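Local coordinates for ATP-binding protein (Mycobacterium tuberculosis, PDB 5UKV) that forms the dimerisation and histidine-phosphotransfer domain of the sensor kinase PhoR, which probably autophosphorylates on histidine using ATP, at residues E24-F35 / R53-L64. The protein carries 1 engineered substitution. Residues are numbered along the deposited sequence; the frame is centred on the assembly and turned at random.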
loop_
_atom_site.group_PDB
_atom_site.type_symbol
_atom_site.label_atom_id
_atom_site.label_comp_id
_atom_site.label_asym_id
_atom_site.label_seq_id
_atom_site.Cartn_x
_atom_site.Cartn_y
_atom_site.Cartn_z
ATOM N N GLU A 24 -7.590 -3.787 1.564
ATOM C CA GLU A 24 -7.257 -3.539 2.943
ATOM C C GLU A 24 -6.226 -2.413 3.136
ATOM O O GLU A 24 -6.285 -1.611 4.103
ATOM C CB GLU A 24 -6.674 -4.853 3.557
ATOM C CG GLU A 24 -7.711 -5.950 3.949
ATOM C CD GLU A 24 -7.074 -7.291 4.269
ATOM O OE1 GLU A 24 -5.798 -7.385 4.319
ATOM O OE2 GLU A 24 -7.841 -8.308 4.313
ATOM N N LEU A 25 -5.314 -2.296 2.176
ATOM C CA LEU A 25 -4.371 -1.161 2.148
ATOM C C LEU A 25 -5.022 0.120 1.795
ATOM O O LEU A 25 -4.643 1.171 2.266
ATOM C CB LEU A 25 -3.207 -1.449 1.146
ATOM C CG LEU A 25 -2.302 -2.595 1.501
ATOM C CD1 LEU A 25 -1.467 -2.960 0.268
ATOM C CD2 LEU A 25 -1.467 -2.161 2.743
ATOM N N ARG A 26 -5.997 0.049 0.931
ATOM C CA ARG A 26 -6.661 1.217 0.467
ATOM C C ARG A 26 -7.356 2.026 1.516
ATOM O O ARG A 26 -7.389 3.199 1.432
ATOM C CB ARG A 26 -7.663 0.845 -0.584
ATOM C CG ARG A 26 -7.530 1.744 -1.748
ATOM C CD ARG A 26 -8.832 1.877 -2.448
ATOM N NE ARG A 26 -8.761 1.343 -3.770
ATOM C CZ ARG A 26 -9.663 1.646 -4.684
ATOM N NH1 ARG A 26 -9.599 1.142 -5.905
ATOM N NH2 ARG A 26 -10.652 2.450 -4.359
ATOM N N THR A 27 -7.933 1.361 2.485
ATOM C CA THR A 27 -8.649 2.019 3.486
ATOM C C THR A 27 -7.791 2.951 4.373
ATOM O O THR A 27 -8.075 4.107 4.431
ATOM C CB THR A 27 -9.407 0.990 4.302
ATOM O OG1 THR A 27 -10.183 0.190 3.397
ATOM C CG2 THR A 27 -10.259 1.640 5.341
ATOM N N PRO A 28 -6.801 2.447 5.094
ATOM C CA PRO A 28 -5.918 3.430 5.747
ATOM C C PRO A 28 -5.273 4.521 4.801
ATOM O O PRO A 28 -5.123 5.698 5.185
ATOM C CB PRO A 28 -4.907 2.543 6.451
ATOM C CG PRO A 28 -4.872 1.282 5.681
ATOM C CD PRO A 28 -6.246 1.099 5.180
ATOM N N LEU A 29 -4.949 4.201 3.565
ATOM C CA LEU A 29 -4.455 5.205 2.667
ATOM C C LEU A 29 -5.357 6.385 2.397
ATOM O O LEU A 29 -4.885 7.526 2.148
ATOM C CB LEU A 29 -4.208 4.639 1.231
ATOM C CG LEU A 29 -2.872 4.601 0.676
ATOM C CD1 LEU A 29 -2.760 3.928 -0.717
ATOM C CD2 LEU A 29 -2.161 5.955 0.840
ATOM N N THR A 30 -6.635 6.084 2.161
ATOM C CA THR A 30 -7.667 7.136 1.926
ATOM C C THR A 30 -7.810 8.045 3.129
ATOM O O THR A 30 -7.920 9.230 2.951
ATOM C CB THR A 30 -9.025 6.474 1.506
ATOM O OG1 THR A 30 -8.842 5.873 0.217
ATOM C CG2 THR A 30 -10.055 7.571 1.256
ATOM N N THR A 31 -7.727 7.536 4.353
ATOM C CA THR A 31 -7.492 8.361 5.517
ATOM C C THR A 31 -6.272 9.350 5.519
ATOM O O THR A 31 -6.440 10.517 5.776
ATOM C CB THR A 31 -7.485 7.541 6.776
ATOM O OG1 THR A 31 -8.791 6.936 6.924
ATOM C CG2 THR A 31 -7.327 8.388 8.014
ATOM N N ILE A 32 -5.053 8.828 5.302
ATOM C CA ILE A 32 -3.905 9.633 5.202
ATOM C C ILE A 32 -4.121 10.729 4.153
ATOM O O ILE A 32 -3.878 11.938 4.397
ATOM C CB ILE A 32 -2.691 8.762 4.898
ATOM C CG1 ILE A 32 -2.346 7.806 6.028
ATOM C CG2 ILE A 32 -1.524 9.669 4.586
ATOM C CD1 ILE A 32 -1.634 6.500 5.676
ATOM N N ARG A 33 -4.598 10.354 2.982
ATOM C CA ARG A 33 -4.839 11.323 1.936
ATOM C C ARG A 33 -5.890 12.366 2.274
ATOM O O ARG A 33 -5.675 13.501 2.071
ATOM C CB ARG A 33 -5.237 10.645 0.654
ATOM C CG ARG A 33 -4.104 10.003 -0.086
ATOM C CD ARG A 33 -4.578 9.367 -1.359
ATOM N NE ARG A 33 -4.392 10.277 -2.461
ATOM C CZ ARG A 33 -4.415 9.881 -3.718
ATOM N NH1 ARG A 33 -4.645 8.607 -3.966
ATOM N NH2 ARG A 33 -4.208 10.740 -4.701
ATOM N N GLY A 34 -6.992 11.932 2.839
ATOM C CA GLY A 34 -8.018 12.790 3.203
ATOM C C GLY A 34 -7.582 13.794 4.222
ATOM O O GLY A 34 -7.958 14.935 4.155
ATOM N N PHE A 35 -6.827 13.351 5.198
ATOM C CA PHE A 35 -6.335 14.226 6.261
ATOM C C PHE A 35 -5.346 15.255 5.733
ATOM O O PHE A 35 -5.355 16.424 6.125
ATOM C CB PHE A 35 -5.800 13.444 7.463
ATOM C CG PHE A 35 -6.829 12.941 8.399
ATOM C CD1 PHE A 35 -8.180 12.836 8.071
ATOM C CD2 PHE A 35 -6.503 12.679 9.733
ATOM C CE1 PHE A 35 -9.137 12.370 9.026
ATOM C CE2 PHE A 35 -7.497 12.225 10.674
ATOM C CZ PHE A 35 -8.807 12.097 10.309
ATOM N N ARG A 53 -3.141 10.813 13.626
ATOM C CA ARG A 53 -3.962 9.875 12.908
ATOM C C ARG A 53 -3.207 9.375 11.693
ATOM O O ARG A 53 -3.261 8.235 11.394
ATOM C CB ARG A 53 -5.293 10.463 12.499
ATOM C CG ARG A 53 -6.121 9.539 11.607
ATOM C CD ARG A 53 -6.349 8.146 12.206
ATOM N NE ARG A 53 -6.942 8.216 13.522
ATOM C CZ ARG A 53 -7.249 7.186 14.282
ATOM N NH1 ARG A 53 -7.020 5.964 13.870
ATOM N NH2 ARG A 53 -7.815 7.387 15.456
ATOM N N ILE A 54 -2.538 10.271 11.000
ATOM C CA ILE A 54 -1.764 9.905 9.870
ATOM C C ILE A 54 -0.695 8.906 10.223
ATOM O O ILE A 54 -0.542 7.900 9.543
ATOM C CB ILE A 54 -1.169 11.105 9.120
ATOM C CG1 ILE A 54 -2.278 11.849 8.376
ATOM C CG2 ILE A 54 0.003 10.611 8.230
ATOM C CD1 ILE A 54 -1.880 13.258 7.878
ATOM N N GLU A 55 0.005 9.117 11.318
ATOM C CA GLU A 55 1.029 8.219 11.779
ATOM C C GLU A 55 0.473 6.849 12.136
ATOM O O GLU A 55 1.038 5.860 11.842
ATOM C CB GLU A 55 1.749 8.816 12.981
ATOM C CG GLU A 55 2.694 9.926 12.627
ATOM C CD GLU A 55 3.385 10.574 13.834
ATOM O OE1 GLU A 55 2.836 11.492 14.424
ATOM O OE2 GLU A 55 4.491 10.159 14.177
ATOM N N SER A 56 -0.670 6.842 12.766
ATOM C CA SER A 56 -1.319 5.651 13.175
ATOM C C SER A 56 -1.701 4.800 11.963
ATOM O O SER A 56 -1.397 3.648 11.887
ATOM C CB SER A 56 -2.539 6.073 13.968
ATOM O OG SER A 56 -3.310 4.998 14.313
ATOM N N GLU A 57 -2.269 5.430 10.972
ATOM C CA GLU A 57 -2.671 4.699 9.732
ATOM C C GLU A 57 -1.430 4.208 8.980
ATOM O O GLU A 57 -1.476 3.112 8.475
ATOM C CB GLU A 57 -3.620 5.512 8.890
ATOM C CG GLU A 57 -4.967 5.849 9.571
ATOM C CD GLU A 57 -5.648 4.670 10.209
ATOM O OE1 GLU A 57 -5.631 3.574 9.634
ATOM O OE2 GLU A 57 -6.118 4.818 11.349
ATOM N N ALA A 58 -0.316 4.929 9.030
ATOM C CA ALA A 58 0.855 4.552 8.307
ATOM C C ALA A 58 1.432 3.305 8.992
ATOM O O ALA A 58 1.951 2.412 8.319
ATOM C CB ALA A 58 1.879 5.670 8.214
ATOM N N SER A 59 1.435 3.307 10.317
ATOM C CA SER A 59 1.929 2.161 11.058
ATOM C C SER A 59 1.037 0.948 10.818
ATOM O O SER A 59 1.526 -0.114 10.587
ATOM C CB SER A 59 2.173 2.449 12.534
ATOM O OG SER A 59 0.988 2.611 13.182
ATOM N N ARG A 60 -0.270 1.140 10.823
ATOM C CA ARG A 60 -1.172 0.071 10.474
ATOM C C ARG A 60 -0.820 -0.484 9.063
ATOM O O ARG A 60 -0.852 -1.677 8.857
ATOM C CB ARG A 60 -2.678 0.529 10.477
ATOM C CG ARG A 60 -3.753 -0.503 10.145
ATOM C CD ARG A 60 -5.163 0.108 9.872
ATOM N NE ARG A 60 -5.556 1.018 10.963
ATOM C CZ ARG A 60 -5.906 0.622 12.173
ATOM N NH1 ARG A 60 -5.963 -0.653 12.453
ATOM N NH2 ARG A 60 -6.259 1.499 13.105
HETATM N N MSE A 61 -0.637 0.351 8.059
HETATM C CA MSE A 61 -0.282 -0.178 6.779
HETATM C C MSE A 61 1.045 -0.815 6.751
HETATM O O MSE A 61 1.317 -1.740 5.985
HETATM C CB MSE A 61 -0.106 0.991 5.718
HETATM C CG MSE A 61 -1.404 1.435 5.230
HETATM SE SE MSE A 61 -1.156 2.982 3.940
HETATM C CE MSE A 61 -0.695 1.856 2.481
ATOM N N GLY A 62 1.929 -0.343 7.630
ATOM C CA GLY A 62 3.203 -0.949 7.694
ATOM C C GLY A 62 3.165 -2.397 8.075
ATOM O O GLY A 62 3.899 -3.260 7.547
ATOM N N LEU A 63 2.336 -2.684 9.036
ATOM C CA LEU A 63 2.118 -4.027 9.416
ATOM C C LEU A 63 1.442 -4.844 8.388
ATOM O O LEU A 63 1.772 -5.995 8.233
ATOM C CB LEU A 63 1.285 -4.039 10.663
ATOM C CG LEU A 63 1.881 -3.314 11.886
ATOM C CD1 LEU A 63 0.773 -3.323 12.935
ATOM C CD2 LEU A 63 3.089 -4.070 12.335
ATOM N N LEU A 64 0.453 -4.305 7.685
ATOM C CA LEU A 64 -0.201 -5.050 6.615
ATOM C C LEU A 64 0.885 -5.388 5.576
ATOM O O LEU A 64 0.905 -6.459 4.919
ATOM C CB LEU A 64 -1.342 -4.200 5.965
ATOM C CG LEU A 64 -2.548 -4.042 6.930
ATOM C CD1 LEU A 64 -3.475 -2.858 6.591
ATOM C CD2 LEU A 64 -3.334 -5.367 7.175
#
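The selenomethionine Met61 drops as a knob into the hollow bounded by Leu25, Pro28, Leu29 and Ile32. Its CG lies 3.5 Å from CG of the Pro28 ring; a bend at the last torsion (chi3 80°) then turns CE to Leu29, with 3.9 Å between that methyl and Leu29 CG. Ile32 answers from the other helix, a knob among Ile54, Glu57, Ala58 and Met61. Its CD1 is 4.0 Å from SE of Met61, so the two knobs touch. On one side of this pair, Leu25 CD2 rests 3.8 Å from Leu64 CB, the two side chains lying alongside, pointing opposite ways; on the other, Ile54 CD1 packs 3.9 Å from CB of Phe35. Glu57 lays its CB on Ile32 and its CG against the Thr31 methyl, while two salt bridges within its own helix grip its carboxylate, each 2.9 Å: Arg60 NE meets OE1 on the syn side, somewhat out of plane, and Arg53 NH1 meets OE2 nearly end-on to its C-O bond. Leu29 also packs on Gly62 of the second subunit. Helices 2-40 and 47-71, antiparallel at 158° over these segments, make the helical hairpin of a HisKA (DHp) domain; one hairpin from each subunit builds the dimeric four-helix bundle.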